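PDB 6MX6: Pre-mRNA-processing-splicing factor 8 from Cryptococcus neoformans var. grubii serotype A, which contains a Hint-family intein that probably excises itself by autocatalytic protein splicing and joins the flanking host sequences. Local coordinates for residues K118-T123 and Y170-N175; T10-A15 and S163-Y168; I70-K75 and R98-V103. All blocks are in the same frame, centred on the assembly; numbering follows the deposited sequence.

Contact 1. Residues K118-T123 and Y170-N175; sequences KLFRST and YLVLHN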
loop_
_atom_site.group_PDB
_atom_site.type_symbol
_atom_site.label_atom_id
_atom_site.label_comp_id
_atom_site.label_asym_id
_atom_site.label_seq_id
_atom_site.Cartn_x
_atom_site.Cartn_y
_atom_site.Cartn_z
ATOM N N LYS A 118 -9.203 8.119 2.060
ATOM C CA LYS A 118 -7.864 8.627 2.291
ATOM C C LYS A 118 -6.920 7.481 2.616
ATOM O O LYS A 118 -7.289 6.553 3.338
ATOM C CB LYS A 118 -7.865 9.658 3.426
ATOM C CG LYS A 118 -8.619 10.932 3.056
ATOM C CD LYS A 118 -9.429 11.464 4.215
ATOM C CE LYS A 118 -10.111 12.773 3.850
ATOM N NZ LYS A 118 -11.022 12.598 2.688
ATOM N N LEU A 119 -5.710 7.542 2.063
ATOM C CA LEU A 119 -4.623 6.719 2.565
ATOM C C LEU A 119 -4.183 7.248 3.932
ATOM O O LEU A 119 -4.577 8.335 4.354
ATOM C CB LEU A 119 -3.460 6.713 1.577
ATOM C CG LEU A 119 -3.770 6.119 0.199
ATOM C CD1 LEU A 119 -2.627 6.402 -0.783
ATOM C CD2 LEU A 119 -3.998 4.621 0.325
ATOM N N PHE A 120 -3.366 6.469 4.642
ATOM C CA PHE A 120 -2.954 6.945 5.956
ATOM C C PHE A 120 -1.631 6.324 6.374
ATOM O O PHE A 120 -1.212 5.279 5.869
ATOM C CB PHE A 120 -4.022 6.673 7.020
ATOM C CG PHE A 120 -4.300 5.223 7.261
ATOM C CD1 PHE A 120 -5.145 4.516 6.425
ATOM C CD2 PHE A 120 -3.738 4.566 8.346
ATOM C CE1 PHE A 120 -5.418 3.178 6.659
ATOM C CE2 PHE A 120 -4.004 3.227 8.585
ATOM C CZ PHE A 120 -4.845 2.533 7.740
ATOM N N ARG A 121 -0.985 6.999 7.318
ATOM C CA ARG A 121 0.240 6.552 7.947
ATOM C C ARG A 121 -0.054 6.204 9.399
ATOM O O ARG A 121 -1.030 6.676 9.985
ATOM C CB ARG A 121 1.327 7.628 7.867
ATOM C CG ARG A 121 1.439 8.314 6.514
ATOM C CD ARG A 121 2.173 9.650 6.631
ATOM N NE ARG A 121 3.601 9.451 6.848
ATOM C CZ ARG A 121 4.495 10.432 6.929
ATOM N NH1 ARG A 121 4.111 11.694 6.805
ATOM N NH2 ARG A 121 5.775 10.150 7.132
ATOM N N SER A 122 0.797 5.366 9.980
ATOM C CA SER A 122 0.573 4.919 11.347
ATOM C C SER A 122 0.994 6.004 12.330
ATOM O O SER A 122 2.140 6.464 12.310
ATOM C CB SER A 122 1.341 3.630 11.627
ATOM O OG SER A 122 2.715 3.905 11.823
ATOM N N THR A 123 0.064 6.411 13.190
ATOM C CA THR A 123 0.371 7.418 14.196
ATOM C C THR A 123 1.475 6.919 15.119
ATOM O O THR A 123 1.417 5.793 15.624
ATOM C CB THR A 123 -0.882 7.762 14.997
ATOM O OG1 THR A 123 -2.025 7.723 14.133
ATOM C CG2 THR A 123 -0.755 9.156 15.602
ATOM N N TYR A 170 6.074 5.057 6.635
ATOM C CA TYR A 170 4.987 4.684 7.532
ATOM C C TYR A 170 3.610 4.706 6.872
ATOM O O TYR A 170 2.607 4.553 7.568
ATOM C CB TYR A 170 4.989 5.559 8.796
ATOM C CG TYR A 170 6.297 5.452 9.545
ATOM C CD1 TYR A 170 6.598 4.323 10.292
ATOM C CD2 TYR A 170 7.243 6.467 9.480
ATOM C CE1 TYR A 170 7.805 4.212 10.972
ATOM C CE2 TYR A 170 8.446 6.369 10.155
ATOM C CZ TYR A 170 8.722 5.239 10.897
ATOM O OH TYR A 170 9.920 5.142 11.568
ATOM N N LEU A 171 3.529 4.866 5.547
ATOM C CA LEU A 171 2.279 4.595 4.845
ATOM C C LEU A 171 1.849 3.160 5.130
ATOM O O LEU A 171 2.664 2.237 5.059
ATOM C CB LEU A 171 2.458 4.809 3.340
ATOM C CG LEU A 171 1.247 4.529 2.455
ATOM C CD1 LEU A 171 0.140 5.517 2.738
ATOM C CD2 LEU A 171 1.650 4.571 0.984
ATOM N N VAL A 172 0.578 2.975 5.470
ATOM C CA VAL A 172 0.056 1.664 5.828
ATOM C C VAL A 172 -0.412 0.956 4.562
ATOM O O VAL A 172 -1.261 1.469 3.825
ATOM C CB VAL A 172 -1.081 1.772 6.856
ATOM C CG1 VAL A 172 -1.701 0.392 7.102
ATOM C CG2 VAL A 172 -0.553 2.372 8.168
ATOM N N LEU A 173 0.127 -0.237 4.331
ATOM C CA LEU A 173 -0.123 -1.044 3.148
ATOM C C LEU A 173 -0.787 -2.353 3.558
ATOM O O LEU A 173 -0.579 -2.848 4.671
ATOM C CB LEU A 173 1.191 -1.341 2.415
ATOM C CG LEU A 173 1.935 -0.125 1.857
ATOM C CD1 LEU A 173 3.348 -0.517 1.437
ATOM C CD2 LEU A 173 1.136 0.507 0.706
ATOM N N HIS A 174 -1.570 -2.911 2.638
ATOM C CA HIS A 174 -2.274 -4.174 2.802
ATOM C C HIS A 174 -1.701 -5.222 1.854
ATOM O O HIS A 174 -1.181 -4.886 0.788
ATOM C CB HIS A 174 -3.769 -3.987 2.511
ATOM C CG HIS A 174 -4.621 -5.162 2.879
ATOM N ND1 HIS A 174 -4.619 -6.340 2.163
ATOM C CD2 HIS A 174 -5.529 -5.326 3.870
ATOM C CE1 HIS A 174 -5.477 -7.185 2.707
ATOM N NE2 HIS A 174 -6.039 -6.595 3.747
ATOM N N ASN A 175 -1.790 -6.498 2.257
ATOM C CA ASN A 175 -1.518 -7.639 1.370
ATOM C C ASN A 175 -1.884 -7.372 -0.084
ATOM O O ASN A 175 -3.067 -7.272 -0.417
ATOM C CB ASN A 175 -2.292 -8.883 1.822
ATOM C CG ASN A 175 -1.702 -9.522 3.041
ATOM O OD1 ASN A 175 -0.992 -8.877 3.806
ATOM N ND2 ASN A 175 -1.988 -10.803 3.237
HETATM O O HOH W 1 -2.893 3.689 3.506
#
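Val-172 lays its branched side chain over one face of the Phe-120 ring, a good instance of a lone beta bridge reinforced by side-chain packing. The CB of Val-172 stands 4.1 Å from the centroid of that ring in a CH-pi contact, and its CG2 comes within 3.6 Å of Phe-120 CE2. Because Phe-120 CG sits between the backbone N and the carbonyl carbon (chi1 64°), the ring swings back toward the valine although its CB points away. On the Leu-119 side of the chain, Leu-171 CD1 lies 3.4 Å from Phe-120 O and touches Leu-119 CB.

These groups are positioned by the bridge between Arg-121 and Leu-171. Val-172 N donates to Phe-120 O over 2.9 Å, almost straight (169°) and in the carbonyl plane. The companion bond, from Ser-122 N to Tyr-170 O at 3.1 Å, is more bent (151°), and the CA-H of Arg-121 leans on the same carbonyl. One water prolongs the pairing, accepting from Phe-120 N at 3.0 Å while also bonding to Val-172 O. The arginine chain runs off to hydrogen-bond Asp-169 O through NE.

In the Hint fold, strand 117-120 lies between strands 139-147 and 70-76 of the six-stranded sheet, whereas strand 172-174 pairs with strand 164-166; the bridge ties that hairpin to the end of strand 117-120.

Contact 2. Residues T10-A15 and S163-Y168; sequences TRLLRA and SLYLRY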
loop_
_atom_site.group_PDB
_atom_site.type_symbol
_atom_site.label_atom_id
_atom_site.label_comp_id
_atom_site.label_asym_id
_atom_site.label_seq_id
_atom_site.Cartn_x
_atom_site.Cartn_y
_atom_site.Cartn_z
ATOM N N THR A 10 9.779 -0.610 -4.297
ATOM C CA THR A 10 9.035 -0.056 -3.177
ATOM C C THR A 10 9.767 -0.387 -1.878
ATOM O O THR A 10 10.142 -1.538 -1.639
ATOM C CB THR A 10 7.611 -0.607 -3.149
ATOM O OG1 THR A 10 6.929 -0.297 -4.381
ATOM C CG2 THR A 10 6.847 -0.007 -1.988
ATOM N N ARG A 11 9.985 0.631 -1.046
ATOM C CA ARG A 11 10.770 0.490 0.178
ATOM C C ARG A 11 9.842 0.220 1.357
ATOM O O ARG A 11 8.960 1.032 1.658
ATOM C CB ARG A 11 11.605 1.753 0.423
ATOM C CG ARG A 11 12.583 2.070 -0.703
ATOM C CD ARG A 11 12.922 3.558 -0.768
ATOM N NE ARG A 11 13.477 4.042 0.491
ATOM C CZ ARG A 11 13.785 5.311 0.734
ATOM N NH1 ARG A 11 13.591 6.233 -0.200
ATOM N NH2 ARG A 11 14.283 5.657 1.914
ATOM N N LEU A 12 10.046 -0.912 2.027
ATOM C CA LEU A 12 9.271 -1.332 3.181
ATOM C C LEU A 12 10.151 -1.337 4.422
ATOM O O LEU A 12 11.376 -1.225 4.339
ATOM C CB LEU A 12 8.682 -2.726 2.948
ATOM C CG LEU A 12 8.011 -2.899 1.585
ATOM C CD1 LEU A 12 7.562 -4.333 1.368
ATOM C CD2 LEU A 12 6.829 -1.940 1.468
ATOM N N LEU A 13 9.512 -1.506 5.580
ATOM C CA LEU A 13 10.202 -1.533 6.870
ATOM C C LEU A 13 10.238 -2.958 7.408
ATOM O O LEU A 13 9.192 -3.602 7.541
ATOM C CB LEU A 13 9.515 -0.610 7.879
ATOM C CG LEU A 13 9.631 0.886 7.592
ATOM C CD1 LEU A 13 8.875 1.702 8.622
ATOM C CD2 LEU A 13 11.084 1.306 7.527
ATOM N N ARG A 14 11.439 -3.445 7.714
ATOM C CA ARG A 14 11.566 -4.675 8.482
ATOM C C ARG A 14 11.083 -4.456 9.913
ATOM O O ARG A 14 10.961 -3.324 10.392
ATOM C CB ARG A 14 13.017 -5.154 8.510
ATOM C CG ARG A 14 13.567 -5.655 7.190
ATOM C CD ARG A 14 14.933 -6.293 7.401
ATOM N NE ARG A 14 15.561 -6.689 6.146
ATOM C CZ ARG A 14 15.279 -7.811 5.494
ATOM N NH1 ARG A 14 14.372 -8.652 5.973
ATOM N NH2 ARG A 14 15.903 -8.089 4.360
ATOM N N ALA A 15 10.830 -5.565 10.614
ATOM C CA ALA A 15 10.358 -5.468 11.992
ATOM C C ALA A 15 11.344 -4.734 12.893
ATOM O O ALA A 15 10.935 -4.189 13.924
ATOM C CB ALA A 15 10.076 -6.861 12.559
ATOM N N SER A 163 -2.870 -8.317 8.175
ATOM C CA SER A 163 -2.447 -8.184 6.783
ATOM C C SER A 163 -1.936 -6.783 6.450
ATOM O O SER A 163 -1.873 -6.411 5.275
ATOM C CB SER A 163 -3.569 -8.578 5.811
ATOM O OG SER A 163 -3.887 -9.956 5.916
ATOM N N LEU A 164 -1.549 -6.003 7.456
ATOM C CA LEU A 164 -1.050 -4.649 7.265
ATOM C C LEU A 164 0.438 -4.572 7.595
ATOM O O LEU A 164 0.921 -5.242 8.512
ATOM C CB LEU A 164 -1.827 -3.662 8.136
ATOM C CG LEU A 164 -3.346 -3.689 7.994
ATOM C CD1 LEU A 164 -3.968 -2.624 8.871
ATOM C CD2 LEU A 164 -3.752 -3.499 6.538
ATOM N N TYR A 165 1.159 -3.747 6.842
ATOM C CA TYR A 165 2.586 -3.540 7.044
ATOM C C TYR A 165 2.912 -2.123 6.597
ATOM O O TYR A 165 2.054 -1.409 6.073
ATOM C CB TYR A 165 3.427 -4.581 6.292
ATOM C CG TYR A 165 3.186 -4.588 4.794
ATOM C CD1 TYR A 165 2.030 -5.138 4.258
ATOM C CD2 TYR A 165 4.118 -4.038 3.921
ATOM C CE1 TYR A 165 1.804 -5.130 2.899
ATOM C CE2 TYR A 165 3.903 -4.037 2.561
ATOM C CZ TYR A 165 2.748 -4.577 2.055
ATOM O OH TYR A 165 2.529 -4.570 0.695
ATOM N N LEU A 166 4.156 -1.708 6.809
ATOM C CA LEU A 166 4.524 -0.307 6.649
ATOM C C LEU A 166 5.497 -0.098 5.501
ATOM O O LEU A 166 6.498 -0.818 5.382
ATOM C CB LEU A 166 5.133 0.242 7.938
ATOM C CG LEU A 166 4.159 0.395 9.107
ATOM C CD1 LEU A 166 4.843 1.125 10.256
ATOM C CD2 LEU A 166 2.875 1.099 8.686
ATOM N N ARG A 167 5.211 0.910 4.677
ATOM C CA ARG A 167 6.213 1.500 3.802
ATOM C C ARG A 167 7.235 2.261 4.646
ATOM O O ARG A 167 7.004 2.562 5.818
ATOM C CB ARG A 167 5.547 2.441 2.788
ATOM C CG ARG A 167 6.329 2.657 1.485
ATOM C CD ARG A 167 5.485 3.357 0.416
ATOM N NE ARG A 167 5.295 4.781 0.702
ATOM C CZ ARG A 167 4.810 5.656 -0.172
ATOM N NH1 ARG A 167 4.447 5.249 -1.382
ATOM N NH2 ARG A 167 4.669 6.935 0.163
ATOM N N TYR A 168 8.377 2.577 4.031
ATOM C CA TYR A 168 9.476 3.201 4.763
ATOM C C TYR A 168 9.070 4.539 5.389
ATOM O O TYR A 168 9.641 4.941 6.411
ATOM C CB TYR A 168 10.675 3.390 3.832
ATOM C CG TYR A 168 10.530 4.621 2.971
ATOM C CD1 TYR A 168 9.693 4.621 1.861
ATOM C CD2 TYR A 168 11.200 5.793 3.286
ATOM C CE1 TYR A 168 9.543 5.756 1.080
ATOM C CE2 TYR A 168 11.059 6.928 2.515
ATOM C CZ TYR A 168 10.230 6.908 1.418
ATOM O OH TYR A 168 10.098 8.051 0.658
HETATM O O HOH W 2 6.917 -3.086 6.350
#
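Arg-11 sets its guanidinium flat on one face of the Tyr-168 ring, with centres 3.7 Å apart and planes only 18° from parallel, a textbook stacked cation-pi pair. The stack flanks a single beta bridge, Leu-12 opposite Arg-167, that joins the N-terminal and C-terminal parts of the Hint fold. The overlap is offset toward the rim: NH2 of Arg-11 lies 3.4 Å from CD2 of Tyr-168. At the edge of the same ring, in its plane, is the backbone oxygen of Arg-11, so the arginine meets the tyrosine both over a face and at the rim. Glu-19 takes a salt bridge from Arg-11 NE, which should help fix how the guanidinium is turned.

Strands 11-13 and 164-166 cross at 109°, too steeply to pair along their lengths. Two backbone bonds hold the crossing: Tyr-168 N reaches Arg-11 O at 2.9 Å from above the carbonyl plane, and Leu-13 N reaches Leu-166 O at 3.1 Å.

Leucines pack beside the bridge. Leu-13, with CG anti to the carbonyl carbon (chi1 -69°), brings its CG to 3.7 Å from Tyr-168 CA and its CD1 alongside Leu-166 CB. On the other flank, Leu-12 meets the second tyrosine at its edge rather than over a face: Leu-12 CD2 lies near the plane of the Tyr-165 ring, 3.8 Å from CE2 of that tyrosine.

Contact 3. Residues I70-K75 and R98-V103; sequences ILSMYK and RVDVTV
Residues 70-75 and 98-103 run antiparallel, their strand axes approaching to 4.4 Å at an angle of 155°, and illustrate regular sheet pairing. Leu-71 with Val-101 and Met-73 with Val-99 are the hydrogen-bonded pairs, each exchanging two N-H to O=C bonds; Leu-71 N to Val-101 O measures 2.8 Å. Between and beyond them, Ile-70 with Thr-102, Ser-72 with Asp-100 and Tyr-74 with Arg-98 form non-hydrogen-bonded pairs, all on one face.

That face is polar at its centre. Arg-98, bent at chi2 and chi3, curls back so that NH1 and NH2 both grip OD1 of Asp-100, NH2 at 3.1 Å on the syn lone pair. Ser-72 OG donates to this same oxygen from above the carboxylate plane, giving it three donors. NH1 of Arg-98 also reaches Met-73 O, which already accepts from Val-99 N.

The pair closes one side of the six-stranded Hint sheet: strand 96-102 is its outermost member, and strand 70-76 has strand 117-120 on its other flank. Tyr-74 offers one ring face to Arg-98 CD, a CH-pi contact 4.0 Å from the centroid, and its ring meets Phe-120 edge-to-face.

The face of Leu-71, Met-73, Val-99 and Val-101 is largely apolar. Met-73 SD packs tightly on Val-101 CG1 at 3.4 Å, and Leu-71 CG lies 3.9 Å from CG2 of Val-103, where helix 103-108 begins. Just before it, Thr-102 serves as N-cap, its OG1 accepting from Asp-105 N.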
loop_
_atom_site.group_PDB
_atom_site.type_symbol
_atom_site.label_atom_id
_atom_site.label_comp_id
_atom_site.label_asym_id
_atom_site.label_seq_id
_atom_site.Cartn_x
_atom_site.Cartn_y
_atom_site.Cartn_z
ATOM N N ILE A 70 -4.926 -4.315 -2.808
ATOM C CA ILE A 70 -5.920 -3.807 -1.867
ATOM C C ILE A 70 -5.339 -2.584 -1.174
ATOM O O ILE A 70 -4.261 -2.656 -0.583
ATOM C CB ILE A 70 -6.313 -4.877 -0.837
ATOM C CG1 ILE A 70 -6.942 -6.084 -1.535
ATOM C CG2 ILE A 70 -7.258 -4.287 0.198
ATOM C CD1 ILE A 70 -7.065 -7.298 -0.637
ATOM N N LEU A 71 -6.051 -1.464 -1.243
ATOM C CA LEU A 71 -5.703 -0.258 -0.500
ATOM C C LEU A 71 -6.422 -0.260 0.845
ATOM O O LEU A 71 -7.638 -0.479 0.906
ATOM C CB LEU A 71 -6.098 0.988 -1.293
ATOM C CG LEU A 71 -5.617 1.044 -2.741
ATOM C CD1 LEU A 71 -6.249 2.228 -3.467
ATOM C CD2 LEU A 71 -4.097 1.127 -2.791
ATOM N N SER A 72 -5.670 -0.023 1.912
ATOM C CA SER A 72 -6.246 0.184 3.233
ATOM C C SER A 72 -6.438 1.680 3.427
ATOM O O SER A 72 -5.473 2.442 3.379
ATOM C CB SER A 72 -5.347 -0.398 4.322
ATOM O OG SER A 72 -5.400 -1.812 4.314
ATOM N N MET A 73 -7.681 2.098 3.630
ATOM C CA MET A 73 -8.054 3.495 3.593
ATOM C C MET A 73 -8.919 3.831 4.796
ATOM O O MET A 73 -9.372 2.954 5.543
ATOM C CB MET A 73 -8.804 3.828 2.293
ATOM C CG MET A 73 -8.316 3.053 1.086
ATOM S SD MET A 73 -8.789 3.805 -0.485
ATOM C CE MET A 73 -7.788 5.288 -0.460
ATOM N N TYR A 74 -9.118 5.131 4.976
ATOM C CA TYR A 74 -10.120 5.684 5.872
ATOM C C TYR A 74 -11.163 6.393 5.023
ATOM O O TYR A 74 -10.814 7.149 4.112
ATOM C CB TYR A 74 -9.497 6.668 6.865
ATOM C CG TYR A 74 -8.982 6.031 8.132
ATOM C CD1 TYR A 74 -9.855 5.610 9.126
ATOM C CD2 TYR A 74 -7.622 5.855 8.337
ATOM C CE1 TYR A 74 -9.383 5.031 10.290
ATOM C CE2 TYR A 74 -7.142 5.276 9.491
ATOM C CZ TYR A 74 -8.025 4.865 10.464
ATOM O OH TYR A 74 -7.545 4.287 11.617
ATOM N N LYS A 75 -12.433 6.145 5.313
ATOM C CA LYS A 75 -13.538 6.771 4.605
ATOM C C LYS A 75 -14.289 7.704 5.547
ATOM O O LYS A 75 -14.506 7.372 6.715
ATOM C CB LYS A 75 -14.486 5.715 4.040
ATOM C CG LYS A 75 -15.529 6.255 3.087
ATOM C CD LYS A 75 -16.436 5.136 2.606
ATOM C CE LYS A 75 -17.518 5.657 1.679
ATOM N NZ LYS A 75 -18.878 5.434 2.242
ATOM N N ARG A 98 -12.389 2.538 8.897
ATOM C CA ARG A 98 -11.418 1.771 8.128
ATOM C C ARG A 98 -12.128 0.988 7.030
ATOM O O ARG A 98 -13.154 0.352 7.286
ATOM C CB ARG A 98 -10.657 0.818 9.047
ATOM C CG ARG A 98 -9.480 1.454 9.764
ATOM C CD ARG A 98 -8.254 1.528 8.863
ATOM N NE ARG A 98 -7.699 0.205 8.594
ATOM C CZ ARG A 98 -7.900 -0.465 7.465
ATOM N NH1 ARG A 98 -8.633 0.077 6.503
ATOM N NH2 ARG A 98 -7.367 -1.669 7.297
ATOM N N VAL A 99 -11.599 1.048 5.802
ATOM C CA VAL A 99 -12.150 0.291 4.674
ATOM C C VAL A 99 -11.006 -0.222 3.807
ATOM O O VAL A 99 -10.029 0.493 3.565
ATOM C CB VAL A 99 -13.122 1.129 3.807
ATOM C CG1 VAL A 99 -13.794 0.248 2.752
ATOM C CG2 VAL A 99 -14.189 1.805 4.648
ATOM N N ASP A 100 -11.139 -1.447 3.311
ATOM C CA ASP A 100 -10.217 -1.992 2.322
ATOM C C ASP A 100 -10.914 -1.999 0.968
ATOM O O ASP A 100 -12.072 -2.415 0.866
ATOM C CB ASP A 100 -9.764 -3.403 2.704
ATOM C CG ASP A 100 -8.995 -3.433 4.015
ATOM O OD1 ASP A 100 -8.463 -2.377 4.433
ATOM O OD2 ASP A 100 -8.928 -4.514 4.635
ATOM N N VAL A 101 -10.220 -1.536 -0.068
ATOM C CA VAL A 101 -10.812 -1.488 -1.403
ATOM C C VAL A 101 -9.740 -1.792 -2.440
ATOM O O VAL A 101 -8.618 -1.289 -2.351
ATOM C CB VAL A 101 -11.488 -0.129 -1.675
ATOM C CG1 VAL A 101 -10.503 1.004 -1.489
ATOM C CG2 VAL A 101 -12.103 -0.099 -3.066
ATOM N N THR A 102 -10.072 -2.636 -3.416
ATOM C CA THR A 102 -9.090 -2.921 -4.449
ATOM C C THR A 102 -8.894 -1.696 -5.332
ATOM O O THR A 102 -9.777 -0.841 -5.455
ATOM C CB THR A 102 -9.514 -4.115 -5.308
ATOM O OG1 THR A 102 -10.659 -3.763 -6.096
ATOM C CG2 THR A 102 -9.818 -5.335 -4.434
ATOM N N VAL A 103 -7.709 -1.617 -5.943
ATOM C CA VAL A 103 -7.422 -0.536 -6.880
ATOM C C VAL A 103 -8.448 -0.519 -8.011
ATOM O O VAL A 103 -8.900 0.548 -8.430
ATOM C CB VAL A 103 -5.975 -0.652 -7.405
ATOM C CG1 VAL A 103 -5.786 0.184 -8.651
ATOM C CG2 VAL A 103 -4.960 -0.247 -6.323
#

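How the contacts relate
Contact 3 is regular sheet pairing, whereas contacts 1 and 2 are single bridges where strands of different sheets meet. Contact 2 is mostly buried, its cation-pi stack at the partly exposed margin; contacts 1 and 3 are partly buried. In contact 3 the salt bridge joins two residues of outer strand 96-102, whereas salt-bridge partners in contacts 1 and 2 lie outside their segments. Contacts 1 and 2 share the hairpin of strands 164-166 and 172-174, closed by Leu-173 N to Tyr-165 O at 2.8 Å. Contacts 1 and 3 share the six-stranded sheet, with Lys-118 N bonded to Tyr-74 O. Contacts 2 and 3 lie about 17 Å apart between centres, though Leu-164 CD2 packs against Ser-72 OG.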